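Local coordinates for protein cell death-related nuclease 4 (Caenorhabditis elegans, PDB 5DK5) that degrades DNA and RNA from the 3' end as a metal-dependent DEDDh exonuclease and takes part in apoptotic DNA breakdown, at residues I149-I154 / A199-R204. Numbering follows the deposited sequence.
Sequences INLYKI and ATILQR. With IPA (isopropyl alcohol), chain L.
Asn150 OD1 takes up two backbone N-H groups at the start of helix 151-161: Lys153 N at 3.3 Å, standing well above the plane of the amide carbonyl, and Tyr152 N through a weaker, more bent bond. Asparagine suits this N-cap because its short side chain, with CG anti to the backbone N (chi1 -171°), folds back over the first turn while the other end of the amide still donates. There Asn150 ND2 reaches O2 of an isopropanol, probably from the crystallisation liquor, at 3.3 Å, and also bonds Glu216. The alcohol's C1 lies 3.6 Å from Tyr152 CD2, at a slant to the ring. A leucine in place of Asn150 would probably leave the N-H groups of Tyr152 and Lys153 without their cap and Glu216 without its amide donor.

Leu151, the first residue of the helix, points the other way, toward helix 191-207. Leu151 CD1 meets Leu202 CD1 at 3.6 Å, the side chains crossing at about a right angle, while Leu151 CD2 rests on Ile201 CG2 at 3.9 Å and also nears the backbone of Leu202. Branched aliphatic residues fit this buried apolar seam, which has no hydrogen bond across it; Leu202 also packs on Leu21 and Ile23 of strand 20-28. A capped strand-to-helix turn thus packs against the helix that carries the magnesium ligand Asp194, within the RNase H-like α/β fold of DEDDh exonucleases.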
ATOM      1  N   ILE B 149       4.127 -30.828   0.794  1.00 31.34           N
ATOM      2  CA  ILE B 149       4.474 -31.321   2.117  1.00 33.34           C
ATOM      3  C   ILE B 149       4.426 -30.200   3.146  1.00 33.15           C
ATOM      4  O   ILE B 149       5.264 -29.298   3.136  1.00 33.19           O
ATOM      5  CB  ILE B 149       5.877 -31.959   2.122  1.00 36.44           C
ATOM      6  CG1 ILE B 149       5.946 -33.062   1.058  1.00 38.19           C
ATOM      7  CG2 ILE B 149       6.214 -32.495   3.516  1.00 39.34           C
ATOM      8  CD1 ILE B 149       7.256 -33.821   1.004  1.00 33.90           C
ATOM      9  N   ASN B 150       3.434 -30.260   4.027  1.00 34.49           N
ATOM     10  CA  ASN B 150       3.361 -29.355   5.165  1.00 35.17           C
ATOM     11  C   ASN B 150       4.266 -29.889   6.267  1.00 37.69           C
ATOM     12  O   ASN B 150       3.905 -30.826   6.979  1.00 34.03           O
ATOM     13  CB  ASN B 150       1.920 -29.219   5.654  1.00 34.63           C
ATOM     14  CG  ASN B 150       1.752 -28.128   6.695  1.00 33.64           C
ATOM     15  OD1 ASN B 150       2.667 -27.830   7.462  1.00 35.41           O
ATOM     16  ND2 ASN B 150       0.572 -27.525   6.726  1.00 31.20           N
ATOM     17  N   LEU B 151       5.448 -29.296   6.398  1.00 38.60           N
ATOM     18  CA  LEU B 151       6.466 -29.828   7.295  1.00 40.71           C
ATOM     19  C   LEU B 151       6.060 -29.702   8.759  1.00 41.67           C
ATOM     20  O   LEU B 151       6.444 -30.527   9.588  1.00 41.48           O
ATOM     21  CB  LEU B 151       7.802 -29.119   7.067  1.00 39.61           C
ATOM     22  CG  LEU B 151       9.023 -29.804   7.687  1.00 39.46           C
ATOM     23  CD1 LEU B 151       9.294 -31.137   7.013  1.00 39.96           C
ATOM     24  CD2 LEU B 151      10.245 -28.909   7.597  1.00 39.96           C
ATOM     25  N   TYR B 152       5.285 -28.668   9.076  1.00 39.58           N
ATOM     26  CA  TYR B 152       4.857 -28.437  10.451  1.00 42.58           C
ATOM     27  C   TYR B 152       3.850 -29.493  10.881  1.00 42.70           C
ATOM     28  O   TYR B 152       3.767 -29.850  12.056  1.00 40.03           O
ATOM     29  CB  TYR B 152       4.247 -27.045  10.606  1.00 43.54           C
ATOM     30  CG  TYR B 152       3.904 -26.701  12.037  1.00 47.90           C
ATOM     31  CD1 TYR B 152       4.889 -26.288  12.922  1.00 50.98           C
ATOM     32  CD2 TYR B 152       2.599 -26.792  12.503  1.00 50.98           C
ATOM     33  CE1 TYR B 152       4.586 -25.974  14.231  1.00 54.58           C
ATOM     34  CE2 TYR B 152       2.286 -26.478  13.813  1.00 54.38           C
ATOM     35  CZ  TYR B 152       3.283 -26.070  14.672  1.00 56.02           C
ATOM     36  OH  TYR B 152       2.979 -25.757  15.977  1.00 58.14           O
ATOM     37  N   LYS B 153       3.079 -29.983   9.919  1.00 52.89           N
ATOM     38  CA  LYS B 153       2.109 -31.032  10.184  1.00 55.45           C
ATOM     39  C   LYS B 153       2.819 -32.336  10.539  1.00 60.45           C
ATOM     40  O   LYS B 153       2.368 -33.083  11.406  1.00 61.74           O
ATOM     41  CB  LYS B 153       1.202 -31.234   8.975  1.00 57.24           C
ATOM     42  CG  LYS B 153       0.131 -32.287   9.172  1.00 61.14           C
ATOM     43  CD  LYS B 153      -0.719 -32.418   7.924  1.00 62.12           C
ATOM     44  CE  LYS B 153      -1.748 -33.523   8.060  1.00 64.73           C
ATOM     45  NZ  LYS B 153      -2.504 -33.695   6.800  1.00 65.39           N
ATOM     46  N   ILE B 154       3.930 -32.604   9.862  1.00 40.91           N
ATOM     47  CA  ILE B 154       4.742 -33.777  10.163  1.00 45.69           C
ATOM     48  C   ILE B 154       5.409 -33.590  11.518  1.00 46.78           C
ATOM     49  O   ILE B 154       5.521 -34.529  12.307  1.00 50.33           O
ATOM     50  CB  ILE B 154       5.815 -34.019   9.083  1.00 47.67           C
ATOM     51  CG1 ILE B 154       5.156 -34.131   7.705  1.00 45.50           C
ATOM     52  CG2 ILE B 154       6.626 -35.279   9.404  1.00 52.35           C
ATOM     53  CD1 ILE B 154       6.129 -34.266   6.564  1.00 44.67           C
ATOM     54  N   ALA B 199      14.838 -26.275   5.372  1.00 35.54           N
ATOM     55  CA  ALA B 199      15.648 -27.343   4.797  1.00 39.52           C
ATOM     56  C   ALA B 199      16.449 -28.068   5.874  1.00 35.15           C
ATOM     57  O   ALA B 199      16.514 -29.296   5.888  1.00 36.10           O
ATOM     58  CB  ALA B 199      16.579 -26.783   3.735  1.00 38.21           C
ATOM     59  N   THR B 200      17.057 -27.302   6.774  1.00 43.50           N
ATOM     60  CA  THR B 200      17.848 -27.878   7.855  1.00 44.63           C
ATOM     61  C   THR B 200      16.950 -28.652   8.816  1.00 45.47           C
ATOM     62  O   THR B 200      17.317 -29.726   9.292  1.00 48.50           O
ATOM     63  CB  THR B 200      18.615 -26.793   8.629  1.00 42.47           C
ATOM     64  OG1 THR B 200      19.405 -26.024   7.714  1.00 41.01           O
ATOM     65  CG2 THR B 200      19.527 -27.414   9.679  1.00 39.09           C
ATOM     66  N   ILE B 201      15.775 -28.099   9.097  1.00 38.33           N
ATOM     67  CA  ILE B 201      14.783 -28.785   9.915  1.00 37.59           C
ATOM     68  C   ILE B 201      14.370 -30.085   9.233  1.00 37.88           C
ATOM     69  O   ILE B 201      14.344 -31.143   9.861  1.00 39.16           O
ATOM     70  CB  ILE B 201      13.540 -27.905  10.157  1.00 39.35           C
ATOM     71  CG1 ILE B 201      13.894 -26.726  11.064  1.00 41.63           C
ATOM     72  CG2 ILE B 201      12.409 -28.711  10.802  1.00 39.35           C
ATOM     73  CD1 ILE B 201      12.890 -25.592  11.012  1.00 41.21           C
ATOM     74  N   LEU B 202      14.051 -29.989   7.946  1.00 36.75           N
ATOM     75  CA  LEU B 202      13.656 -31.148   7.154  1.00 36.95           C
ATOM     76  C   LEU B 202      14.714 -32.243   7.226  1.00 48.00           C
ATOM     77  O   LEU B 202      14.395 -33.415   7.411  1.00 45.39           O
ATOM     78  CB  LEU B 202      13.421 -30.739   5.697  1.00 40.33           C
ATOM     79  CG  LEU B 202      13.187 -31.861   4.682  1.00 42.33           C
ATOM     80  CD1 LEU B 202      11.922 -32.635   5.006  1.00 44.20           C
ATOM     81  CD2 LEU B 202      13.121 -31.292   3.277  1.00 42.03           C
ATOM     82  N   GLN B 203      15.975 -31.847   7.085  1.00 49.88           N
ATOM     83  CA  GLN B 203      17.091 -32.784   7.127  1.00 48.69           C
ATOM     84  C   GLN B 203      17.192 -33.454   8.492  1.00 48.46           C
ATOM     85  O   GLN B 203      17.239 -34.680   8.592  1.00 48.74           O
ATOM     86  CB  GLN B 203      18.400 -32.061   6.802  1.00 47.48           C
ATOM     87  CG  GLN B 203      19.616 -32.970   6.713  1.00 46.65           C
ATOM     88  CD  GLN B 203      20.870 -32.220   6.311  1.00 45.46           C
ATOM     89  OE1 GLN B 203      21.182 -31.165   6.864  1.00 44.94           O
ATOM     90  NE2 GLN B 203      21.595 -32.758   5.336  1.00 46.18           N
ATOM     91  N   ARG B 204      17.223 -32.638   9.541  1.00 47.72           N
ATOM     92  CA  ARG B 204      17.331 -33.142  10.906  1.00 48.81           C
ATOM     93  C   ARG B 204      16.172 -34.067  11.247  1.00 49.58           C
ATOM     94  O   ARG B 204      16.342 -35.045  11.975  1.00 49.86           O
ATOM     95  CB  ARG B 204      17.384 -31.978  11.902  1.00 48.87           C
ATOM     96  CG  ARG B 204      17.348 -32.391  13.372  1.00 51.89           C
ATOM     97  CD  ARG B 204      18.530 -33.267  13.757  1.00 55.38           C
ATOM     98  NE  ARG B 204      19.788 -32.526  13.748  1.00 57.37           N
ATOM     99  CZ  ARG B 204      20.254 -31.815  14.771  1.00 61.36           C
ATOM    100  NH1 ARG B 204      19.574 -31.735  15.910  1.00 63.55           N
ATOM    101  NH2 ARG B 204      21.410 -31.178  14.657  1.00 62.54           N
TER
HETATM  102  C1  IPA L 304      -0.231 -26.041  10.476  1.00 74.48           C
HETATM  103  C2  IPA L 304       0.042 -24.856   9.579  1.00 72.63           C
HETATM  104  C3  IPA L 304      -0.373 -23.577  10.273  1.00 72.57           C
HETATM  105  O2  IPA L 304      -0.705 -24.999   8.395  1.00 30.41           O